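PDB 5HQA: alpha-glucosidase from Pseudoalteromonas sp. K8, which hydrolyses alpha-glucosides as a family 97 glycoside hydrolase, binding calcium beside its sugar pocket and being activated by chloride. Local coordinates for residues A[208-213]-A[407-412]; A[124-129]-A[214-219]; A[190-195]-A[227-232]. One frame throughout, in Å; residues are numbered along the deposited sequence.

Interaction 1 of 3, residues A[208-213]-A[407-412]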
loop_
_atom_site.group_PDB
_atom_site.type_symbol
_atom_site.label_atom_id
_atom_site.label_comp_id
_atom_site.label_asym_id
_atom_site.label_seq_id
_atom_site.Cartn_x
_atom_site.Cartn_y
_atom_site.Cartn_z
ATOM N N ASP A 208 12.943 -1.781 -15.396
ATOM C CA ASP A 208 13.655 -0.509 -15.482
ATOM C C ASP A 208 13.959 -0.113 -14.038
ATOM O O ASP A 208 13.082 0.392 -13.334
ATOM C CB ASP A 208 12.792 0.521 -16.213
ATOM C CG ASP A 208 13.520 1.827 -16.485
ATOM O OD1 ASP A 208 14.320 2.267 -15.629
ATOM O OD2 ASP A 208 13.270 2.431 -17.557
ATOM N N LEU A 209 15.178 -0.386 -13.577
ATOM C CA LEU A 209 15.511 -0.214 -12.167
ATOM C C LEU A 209 15.779 1.254 -11.864
ATOM O O LEU A 209 16.523 1.915 -12.588
ATOM C CB LEU A 209 16.732 -1.057 -11.800
ATOM C CG LEU A 209 16.552 -2.566 -11.979
ATOM C CD1 LEU A 209 17.779 -3.293 -11.466
ATOM C CD2 LEU A 209 15.296 -3.063 -11.246
ATOM N N THR A 210 15.192 1.758 -10.791
ATOM C CA THR A 210 15.369 3.167 -10.455
ATOM C C THR A 210 16.793 3.413 -9.969
ATOM O O THR A 210 17.224 2.778 -9.001
ATOM C CB THR A 210 14.354 3.573 -9.397
ATOM O OG1 THR A 210 13.038 3.374 -9.925
ATOM C CG2 THR A 210 14.536 5.035 -9.045
ATOM N N PRO A 211 17.548 4.306 -10.595
ATOM C CA PRO A 211 18.995 4.355 -10.375
ATOM C C PRO A 211 19.415 5.302 -9.256
ATOM O O PRO A 211 18.651 6.153 -8.792
ATOM C CB PRO A 211 19.512 4.878 -11.717
ATOM C CG PRO A 211 18.433 5.826 -12.141
ATOM C CD PRO A 211 17.139 5.141 -11.737
ATOM N N TRP A 212 20.673 5.143 -8.849
ATOM C CA TRP A 212 21.393 6.149 -8.085
ATOM C C TRP A 212 21.618 7.397 -8.935
ATOM O O TRP A 212 21.582 7.348 -10.166
ATOM C CB TRP A 212 22.765 5.624 -7.658
ATOM C CG TRP A 212 22.760 4.533 -6.630
ATOM C CD1 TRP A 212 22.502 3.205 -6.829
ATOM C CD2 TRP A 212 23.071 4.683 -5.244
ATOM N NE1 TRP A 212 22.614 2.520 -5.637
ATOM C CE2 TRP A 212 22.966 3.407 -4.651
ATOM C CE3 TRP A 212 23.423 5.777 -4.443
ATOM C CZ2 TRP A 212 23.203 3.195 -3.294
ATOM C CZ3 TRP A 212 23.662 5.563 -3.087
ATOM C CH2 TRP A 212 23.550 4.281 -2.531
ATOM N N SER A 213 21.914 8.518 -8.261
ATOM C CA SER A 213 22.250 9.740 -8.990
ATOM C C SER A 213 23.459 9.537 -9.893
ATOM O O SER A 213 23.548 10.152 -10.961
ATOM C CB SER A 213 22.515 10.883 -8.013
ATOM O OG SER A 213 23.536 10.516 -7.099
ATOM N N HIS A 407 21.058 14.374 -5.234
ATOM C CA HIS A 407 19.631 14.121 -5.382
ATOM C C HIS A 407 19.396 12.665 -5.748
ATOM O O HIS A 407 20.065 12.129 -6.637
ATOM C CB HIS A 407 19.020 15.034 -6.442
ATOM C CG HIS A 407 18.744 16.416 -5.944
ATOM N ND1 HIS A 407 19.037 17.548 -6.680
ATOM C CD2 HIS A 407 18.205 16.851 -4.779
ATOM C CE1 HIS A 407 18.685 18.621 -5.988
ATOM N NE2 HIS A 407 18.181 18.225 -4.832
ATOM N N GLU A 408 18.438 12.035 -5.073
ATOM C CA GLU A 408 18.129 10.629 -5.285
ATOM C C GLU A 408 16.628 10.467 -5.492
ATOM O O GLU A 408 15.832 11.361 -5.188
ATOM C CB GLU A 408 18.595 9.767 -4.101
ATOM C CG GLU A 408 20.062 9.958 -3.722
ATOM C CD GLU A 408 21.054 9.370 -4.733
ATOM O OE1 GLU A 408 20.630 8.683 -5.691
ATOM O OE2 GLU A 408 22.276 9.596 -4.557
ATOM N N TRP A 409 16.251 9.295 -5.998
ATOM C CA TRP A 409 14.859 8.897 -6.132
ATOM C C TRP A 409 14.345 8.272 -4.842
ATOM O O TRP A 409 15.089 7.604 -4.113
ATOM C CB TRP A 409 14.708 7.885 -7.263
ATOM C CG TRP A 409 14.934 8.464 -8.621
ATOM C CD1 TRP A 409 16.109 8.506 -9.309
ATOM C CD2 TRP A 409 13.950 9.082 -9.463
ATOM N NE1 TRP A 409 15.923 9.122 -10.530
ATOM C CE2 TRP A 409 14.606 9.488 -10.647
ATOM C CE3 TRP A 409 12.571 9.326 -9.334
ATOM C CZ2 TRP A 409 13.934 10.128 -11.698
ATOM C CZ3 TRP A 409 11.906 9.979 -10.375
ATOM C CH2 TRP A 409 12.591 10.374 -11.538
ATOM N N HIS A 410 13.045 8.466 -4.581
ATOM C CA HIS A 410 12.409 7.795 -3.448
ATOM C C HIS A 410 12.478 6.283 -3.565
ATOM O O HIS A 410 12.380 5.597 -2.547
ATOM C CB HIS A 410 10.933 8.185 -3.325
ATOM C CG HIS A 410 10.704 9.595 -2.875
ATOM N ND1 HIS A 410 10.955 10.685 -3.681
ATOM C CD2 HIS A 410 10.217 10.090 -1.709
ATOM C CE1 HIS A 410 10.649 11.793 -3.023
ATOM N NE2 HIS A 410 10.197 11.458 -1.825
ATOM N N ASP A 411 12.614 5.742 -4.778
ATOM C CA ASP A 411 12.525 4.296 -4.962
ATOM C C ASP A 411 13.822 3.684 -5.497
ATOM O O ASP A 411 13.815 2.555 -6.001
ATOM C CB ASP A 411 11.320 3.939 -5.849
ATOM C CG ASP A 411 11.316 4.640 -7.207
ATOM O OD1 ASP A 411 11.658 5.843 -7.294
ATOM O OD2 ASP A 411 10.917 3.981 -8.202
ATOM N N GLY A 412 14.953 4.384 -5.362
ATOM C CA GLY A 412 16.232 3.763 -5.640
ATOM C C GLY A 412 16.733 2.915 -4.471
ATOM O O GLY A 412 16.160 2.903 -3.380
HETATM O O HOH W 1 18.320 7.364 -6.368
#
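Thr210 and Asp411 meet at the tight end of this contact, where the methyl and the hydroxyl of the threonine are used separately. OG1 donates to Asp411 OD2 over 2.8 Å, reaching that oxygen from above the carboxylate plane, 63° out of it. CG2, turned anti to the backbone N of Thr210 (OG1 at chi1 -61°), instead presses on the Trp409 side chain, 3.4 Å from its CB. Pro211 extends this apolar patch: its CD lies 4.3 Å from Trp409 CD1, while its carbonyl O comes to the edge of the indole. Arg148 also hydrogen-bonds Thr210 OG1, which gives the buried hydroxyl a second partner.

The other end is looser and more polar. Glu408 bends at chi2 and offers both carboxylate oxygens to Ser213: the backbone N reaches OE1 on its syn side at 2.9 Å, and OG meets OE2 at 3.0 Å from above the carboxylate plane. Ser213 itself is exposed, as is nearby His407. Between the two ends a water donates to Pro211 O and to Glu408 OE1 and accepts from Trp409 N, filling in where the backbones do not bond directly. Arg398 forms a salt bridge with Glu408 OE2, consistent with a charged carboxylate.

The contact joins the N-terminal and catalytic regions of this enzyme. Strand 204-209 leads into one side, with strand 195-199 beside it; on the other, the hairpin of strands 396-399 and 405-408 runs through a type I turn, Trp409 to Gly412, into helix 413-428, with Gly412 at its N-cap.

Interaction 2 of 3, residues A[124-129]-A[214-219]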
loop_
_atom_site.group_PDB
_atom_site.type_symbol
_atom_site.label_atom_id
_atom_site.label_comp_id
_atom_site.label_asym_id
_atom_site.label_seq_id
_atom_site.Cartn_x
_atom_site.Cartn_y
_atom_site.Cartn_z
ATOM N N GLU A 124 28.140 -3.486 -10.016
ATOM C CA GLU A 124 27.102 -2.470 -10.112
ATOM C C GLU A 124 26.196 -2.854 -11.268
ATOM O O GLU A 124 26.612 -2.803 -12.432
ATOM C CB GLU A 124 27.709 -1.083 -10.311
ATOM C CG GLU A 124 28.609 -0.669 -9.162
ATOM C CD GLU A 124 29.189 0.714 -9.346
ATOM O OE1 GLU A 124 28.853 1.614 -8.547
ATOM O OE2 GLU A 124 29.971 0.907 -10.297
ATOM N N ILE A 125 24.969 -3.261 -10.949
ATOM C CA ILE A 125 24.002 -3.570 -11.988
ATOM C C ILE A 125 23.575 -2.275 -12.663
ATOM O O ILE A 125 23.182 -1.308 -11.997
ATOM C CB ILE A 125 22.791 -4.303 -11.399
ATOM C CG1 ILE A 125 23.209 -5.641 -10.795
ATOM C CG2 ILE A 125 21.685 -4.485 -12.459
ATOM C CD1 ILE A 125 22.113 -6.249 -9.959
ATOM N N THR A 126 23.658 -2.250 -13.996
ATOM C CA THR A 126 23.158 -1.127 -14.769
ATOM C C THR A 126 21.863 -1.441 -15.495
ATOM O O THR A 126 21.146 -0.509 -15.867
ATOM C CB THR A 126 24.204 -0.668 -15.790
ATOM O OG1 THR A 126 24.613 -1.793 -16.577
ATOM C CG2 THR A 126 25.422 -0.090 -15.072
ATOM N N LYS A 127 21.544 -2.718 -15.699
ATOM C CA LYS A 127 20.258 -3.077 -16.285
ATOM C C LYS A 127 19.895 -4.482 -15.844
ATOM O O LYS A 127 20.740 -5.381 -15.873
ATOM C CB LYS A 127 20.290 -2.994 -17.818
ATOM C CG LYS A 127 18.907 -3.101 -18.456
ATOM C CD LYS A 127 18.933 -2.761 -19.936
ATOM C CE LYS A 127 19.502 -1.369 -20.162
ATOM N NZ LYS A 127 18.676 -0.298 -19.549
ATOM N N GLU A 128 18.651 -4.664 -15.425
ATOM C CA GLU A 128 18.070 -5.989 -15.269
ATOM C C GLU A 128 17.263 -6.272 -16.534
ATOM O O GLU A 128 16.390 -5.477 -16.900
ATOM C CB GLU A 128 17.193 -6.068 -14.017
ATOM C CG GLU A 128 16.631 -7.464 -13.796
ATOM C CD GLU A 128 15.775 -7.584 -12.549
ATOM O OE1 GLU A 128 16.094 -6.923 -11.529
ATOM O OE2 GLU A 128 14.785 -8.354 -12.588
ATOM N N LEU A 129 17.574 -7.376 -17.216
ATOM C CA LEU A 129 16.993 -7.655 -18.528
ATOM C C LEU A 129 15.613 -8.299 -18.452
ATOM O O LEU A 129 14.990 -8.503 -19.502
ATOM C CB LEU A 129 17.936 -8.551 -19.337
ATOM C CG LEU A 129 19.319 -7.944 -19.600
ATOM C CD1 LEU A 129 20.186 -8.918 -20.391
ATOM C CD2 LEU A 129 19.199 -6.611 -20.340
ATOM N N SER A 214 24.394 8.675 -9.485
ATOM C CA SER A 214 25.577 8.389 -10.291
ATOM C C SER A 214 25.242 7.635 -11.570
ATOM O O SER A 214 26.066 7.607 -12.488
ATOM C CB SER A 214 26.585 7.581 -9.477
ATOM O OG SER A 214 26.151 6.232 -9.359
ATOM N N GLY A 215 24.072 7.012 -11.651
ATOM C CA GLY A 215 23.608 6.381 -12.866
ATOM C C GLY A 215 23.495 4.874 -12.795
ATOM O O GLY A 215 22.758 4.290 -13.598
ATOM N N VAL A 216 24.207 4.217 -11.880
ATOM C CA VAL A 216 24.058 2.771 -11.753
ATOM C C VAL A 216 22.793 2.463 -10.963
ATOM O O VAL A 216 22.257 3.310 -10.241
ATOM C CB VAL A 216 25.293 2.112 -11.110
ATOM C CG1 VAL A 216 26.567 2.488 -11.877
ATOM C CG2 VAL A 216 25.402 2.462 -9.627
ATOM N N ALA A 217 22.300 1.232 -11.120
ATOM C CA ALA A 217 21.059 0.842 -10.460
ATOM C C ALA A 217 21.303 0.219 -9.085
ATOM O O ALA A 217 20.727 0.670 -8.089
ATOM C CB ALA A 217 20.268 -0.121 -11.350
ATOM N N VAL A 218 22.122 -0.834 -9.011
ATOM C CA VAL A 218 22.255 -1.606 -7.774
ATOM C C VAL A 218 23.720 -1.900 -7.511
ATOM O O VAL A 218 24.414 -2.441 -8.378
ATOM C CB VAL A 218 21.474 -2.933 -7.814
ATOM C CG1 VAL A 218 21.591 -3.646 -6.455
ATOM C CG2 VAL A 218 20.015 -2.706 -8.196
ATOM N N LYS A 219 24.177 -1.589 -6.301
ATOM C CA LYS A 219 25.522 -1.914 -5.854
ATOM C C LYS A 219 25.478 -3.175 -4.999
ATOM O O LYS A 219 24.723 -3.241 -4.023
ATOM C CB LYS A 219 26.108 -0.745 -5.060
ATOM C CG LYS A 219 26.106 0.579 -5.820
ATOM C CD LYS A 219 26.465 1.757 -4.912
ATOM C CE LYS A 219 26.484 3.069 -5.680
ATOM N NZ LYS A 219 26.748 4.234 -4.790
HETATM O O HOH W 2 28.657 4.417 -9.283
HETATM O O HOH W 3 21.209 1.999 -14.298
#
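A classic beta bulge marks this antiparallel pairing in the N-terminal domain: Ala217 and Val218 both face Ile125. The single carbonyl Ile125 O therefore accepts two backbone N-H groups. Ala217 N comes in nearly along the C=O axis at 2.8 Å, whereas Val218 N lies on a lone pair at 3.2 Å. Ile125 N returns a bond to Val218 O, completing a hydrogen-bonded pair, and the same oxygen receives a CA-H...O contact from Glu124.

On one face of the sheet Ile125 and Val218 lie side by side and point the same way, with Ile125 CD1 4.0 Å from Val218 CB. Tyr192 packs against both. Glu124 and Lys219, the adjoining non-hydrogen-bonded pair, occupy the other face. The extended Glu124 chain (chi2 -179°) carries its carboxylate past Val216, with OE1 3.7 Å from Val216 CG2 and 4.0 Å from Lys219 CE. A water donates to Glu124 OE1 and is also hydrogen-bonded to Ser214 OG; a second donates to both Thr126 O and Gly215 O, spanning the ends where the segments diverge. An alanine in place of Glu124 would probably uncover the Val216 methyls and leave the first water without its carboxylate acceptor.

Charge here works at a distance: Glu124 OE1 and Lys219 NZ are 5.0 Å apart, too far for a salt bridge, and Lys43 gives Glu124 OE2 only a long, weak ion pair. Lys219 instead forms a cation-pi contact with Trp212. The pairing thus rests on backbone bonds and aliphatic contact, while opposite charges nearby probably add a mild, diffuse attraction.

Interaction 3 of 3, residues A[190-195]-A[227-232]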
loop_
_atom_site.group_PDB
_atom_site.type_symbol
_atom_site.label_atom_id
_atom_site.label_comp_id
_atom_site.label_asym_id
_atom_site.label_seq_id
_atom_site.Cartn_x
_atom_site.Cartn_y
_atom_site.Cartn_z
ATOM N N VAL A 190 14.480 -5.416 -0.886
ATOM C CA VAL A 190 15.484 -5.233 0.157
ATOM C C VAL A 190 16.841 -5.053 -0.508
ATOM O O VAL A 190 17.246 -5.893 -1.319
ATOM C CB VAL A 190 15.537 -6.438 1.116
ATOM C CG1 VAL A 190 16.633 -6.238 2.163
ATOM C CG2 VAL A 190 14.186 -6.654 1.777
ATOM N N ASP A 191 17.544 -3.973 -0.160
ATOM C CA ASP A 191 18.894 -3.698 -0.670
ATOM C C ASP A 191 18.958 -3.800 -2.196
ATOM O O ASP A 191 19.851 -4.430 -2.768
ATOM C CB ASP A 191 19.930 -4.627 -0.030
ATOM C CG ASP A 191 21.355 -4.225 -0.375
ATOM O OD1 ASP A 191 21.599 -3.001 -0.486
ATOM O OD2 ASP A 191 22.220 -5.116 -0.561
ATOM N N TYR A 192 18.002 -3.161 -2.859
ATOM C CA TYR A 192 17.900 -3.242 -4.306
ATOM C C TYR A 192 17.087 -2.043 -4.764
ATOM O O TYR A 192 16.441 -1.369 -3.957
ATOM C CB TYR A 192 17.250 -4.562 -4.723
ATOM C CG TYR A 192 17.567 -5.078 -6.117
ATOM C CD1 TYR A 192 18.701 -5.862 -6.352
ATOM C CD2 TYR A 192 16.698 -4.834 -7.186
ATOM C CE1 TYR A 192 18.974 -6.364 -7.621
ATOM C CE2 TYR A 192 16.961 -5.339 -8.461
ATOM C CZ TYR A 192 18.102 -6.099 -8.666
ATOM O OH TYR A 192 18.358 -6.601 -9.920
ATOM N N ALA A 193 17.145 -1.769 -6.061
ATOM C CA ALA A 193 16.405 -0.660 -6.650
ATOM C C ALA A 193 15.010 -1.119 -7.055
ATOM O O ALA A 193 14.835 -2.237 -7.545
ATOM C CB ALA A 193 17.149 -0.112 -7.873
ATOM N N ALA A 194 14.016 -0.249 -6.863
ATOM C CA ALA A 194 12.659 -0.600 -7.266
ATOM C C ALA A 194 12.580 -0.799 -8.774
ATOM O O ALA A 194 13.291 -0.156 -9.550
ATOM C CB ALA A 194 11.655 0.480 -6.851
ATOM N N MET A 195 11.686 -1.694 -9.182
ATOM C CA MET A 195 11.421 -1.960 -10.587
ATOM C C MET A 195 10.273 -1.078 -11.072
ATOM O O MET A 195 9.185 -1.074 -10.489
ATOM C CB MET A 195 11.083 -3.436 -10.787
ATOM C CG MET A 195 10.759 -3.818 -12.217
ATOM S SD MET A 195 10.383 -5.593 -12.328
ATOM C CE MET A 195 8.795 -5.696 -11.476
ATOM N N PRO A 227 15.016 -9.048 -5.502
ATOM C CA PRO A 227 13.663 -9.230 -4.970
ATOM C C PRO A 227 12.872 -10.154 -5.882
ATOM O O PRO A 227 13.276 -10.463 -7.004
ATOM C CB PRO A 227 13.076 -7.809 -4.961
ATOM C CG PRO A 227 14.284 -6.883 -5.032
ATOM C CD PRO A 227 15.298 -7.641 -5.847
ATOM N N TRP A 228 11.720 -10.599 -5.394
ATOM C CA TRP A 228 10.821 -11.384 -6.226
ATOM C C TRP A 228 10.119 -10.488 -7.240
ATOM O O TRP A 228 9.723 -9.368 -6.923
ATOM C CB TRP A 228 9.782 -12.088 -5.353
ATOM C CG TRP A 228 10.387 -13.098 -4.437
ATOM C CD1 TRP A 228 10.860 -12.887 -3.173
ATOM C CD2 TRP A 228 10.598 -14.487 -4.723
ATOM N NE1 TRP A 228 11.358 -14.067 -2.654
ATOM C CE2 TRP A 228 11.206 -15.061 -3.583
ATOM C CE3 TRP A 228 10.330 -15.300 -5.831
ATOM C CZ2 TRP A 228 11.546 -16.418 -3.517
ATOM C CZ3 TRP A 228 10.674 -16.653 -5.769
ATOM C CH2 TRP A 228 11.277 -17.193 -4.624
ATOM N N ARG A 229 9.982 -10.975 -8.467
ATOM C CA ARG A 229 9.103 -10.375 -9.467
ATOM C C ARG A 229 7.806 -11.172 -9.450
ATOM O O ARG A 229 7.852 -12.406 -9.475
ATOM C CB ARG A 229 9.737 -10.423 -10.857
ATOM C CG ARG A 229 10.855 -9.416 -11.096
ATOM C CD ARG A 229 12.156 -9.762 -10.357
ATOM N NE ARG A 229 13.098 -8.642 -10.427
ATOM C CZ ARG A 229 13.017 -7.558 -9.655
ATOM N NH1 ARG A 229 12.051 -7.453 -8.738
ATOM N NH2 ARG A 229 13.903 -6.577 -9.798
ATOM N N THR A 230 6.659 -10.490 -9.364
ATOM C CA THR A 230 5.394 -11.193 -9.177
ATOM C C THR A 230 4.450 -10.934 -10.341
ATOM O O THR A 230 4.356 -9.810 -10.846
ATOM C CB THR A 230 4.692 -10.817 -7.848
ATOM O OG1 THR A 230 4.329 -9.430 -7.847
ATOM C CG2 THR A 230 5.607 -11.077 -6.667
ATOM N N ILE A 231 3.751 -11.990 -10.757
ATOM C CA ILE A 231 2.748 -11.923 -11.812
ATOM C C ILE A 231 1.491 -12.586 -11.267
ATOM O O ILE A 231 1.397 -13.819 -11.236
ATOM C CB ILE A 231 3.209 -12.602 -13.105
ATOM C CG1 ILE A 231 4.574 -12.043 -13.545
ATOM C CG2 ILE A 231 2.156 -12.405 -14.190
ATOM C CD1 ILE A 231 5.228 -12.832 -14.685
ATOM N N GLN A 232 0.528 -11.780 -10.829
ATOM C CA GLN A 232 -0.762 -12.317 -10.423
ATOM C C GLN A 232 -1.625 -12.535 -11.654
ATOM O O GLN A 232 -1.630 -11.711 -12.575
ATOM C CB GLN A 232 -1.465 -11.361 -9.458
ATOM C CG GLN A 232 -0.756 -11.218 -8.118
ATOM C CD GLN A 232 -1.534 -10.358 -7.147
ATOM O OE1 GLN A 232 -1.104 -9.262 -6.765
ATOM N NE2 GLN A 232 -2.684 -10.860 -6.729
HETATM O O HOH W 4 13.465 -4.464 -8.051
#
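Pro227 meets Tyr192 at the start of segment 227-232, the two side chains crossing at about a right angle. Pro227 CD sits over one face of the aromatic ring, 3.6 Å from the centroid and 22° off the normal, a CH-pi contact displaced toward the rim. The approach is close, with CD 3.4 Å from Tyr192 CD2, while Pro227 CG lies 3.8 Å from Tyr192 CB. Setting CG of Tyr192 anti to its own backbone N (chi1 -155°) turns the phenol toward the proline.

Two residues on, Arg229 bends at chi2 and brings its guanidinium between Tyr192 and Met195. NH2 comes within 3.6 Å of Tyr192 CE2, the two planes 78° apart. Met195 SD lies over the centre of one guanidinium face, 4.2 Å above the plane, and also touches the aliphatic part of the arginine, 4.0 Å from CG. At the guanidinium edge a water accepts from NH2 over 2.8 Å and donates to Ala193 O, tying the arginine to the loop backbone. No direct hydrogen bond joins the two segments.

The stronger polar partners of this buried group come from neighbouring strands: Glu128 pairs with Arg229 NE and, through its other oxygen, with Tyr192 OH, while Glu186 pairs with NH1. Two carboxylates would probably stabilise the positive charge and fix the guanidinium's rotation. Strand 224-234 runs between 107-114 and 181-187 in one sheet of the N-terminal domain; the loop 190-194 packs against it through Tyr192, and Met195 opens strand 195-199 of the other sheet, with Leu209 from strand 204-209 and Phe132 from strand 122-134 packed alongside.

How the interactions relate
The three contacts cluster on the same side of the chain's centre: interaction 1 lies about 10 Å from interaction 2 and 14 Å from interaction 3, centre to centre, and interactions 2 and 3 are also 14 Å apart. Their segments interleave in the order 124-129, 190-195, 208-213, 214-219, 227-232 and 407-412. Strands 122-134, 204-209 and 218-221 share one N-terminal sheet, while 224-234 belongs to the other. The backbone of Ala194 is hydrogen-bonded to the backbones of Thr210 and Asp411. Interaction 2 thus pairs two strands within one sheet, interaction 3 joins the two N-terminal sheets, and interaction 1 connects this domain to the hairpin before helix 413-428 of the catalytic domain.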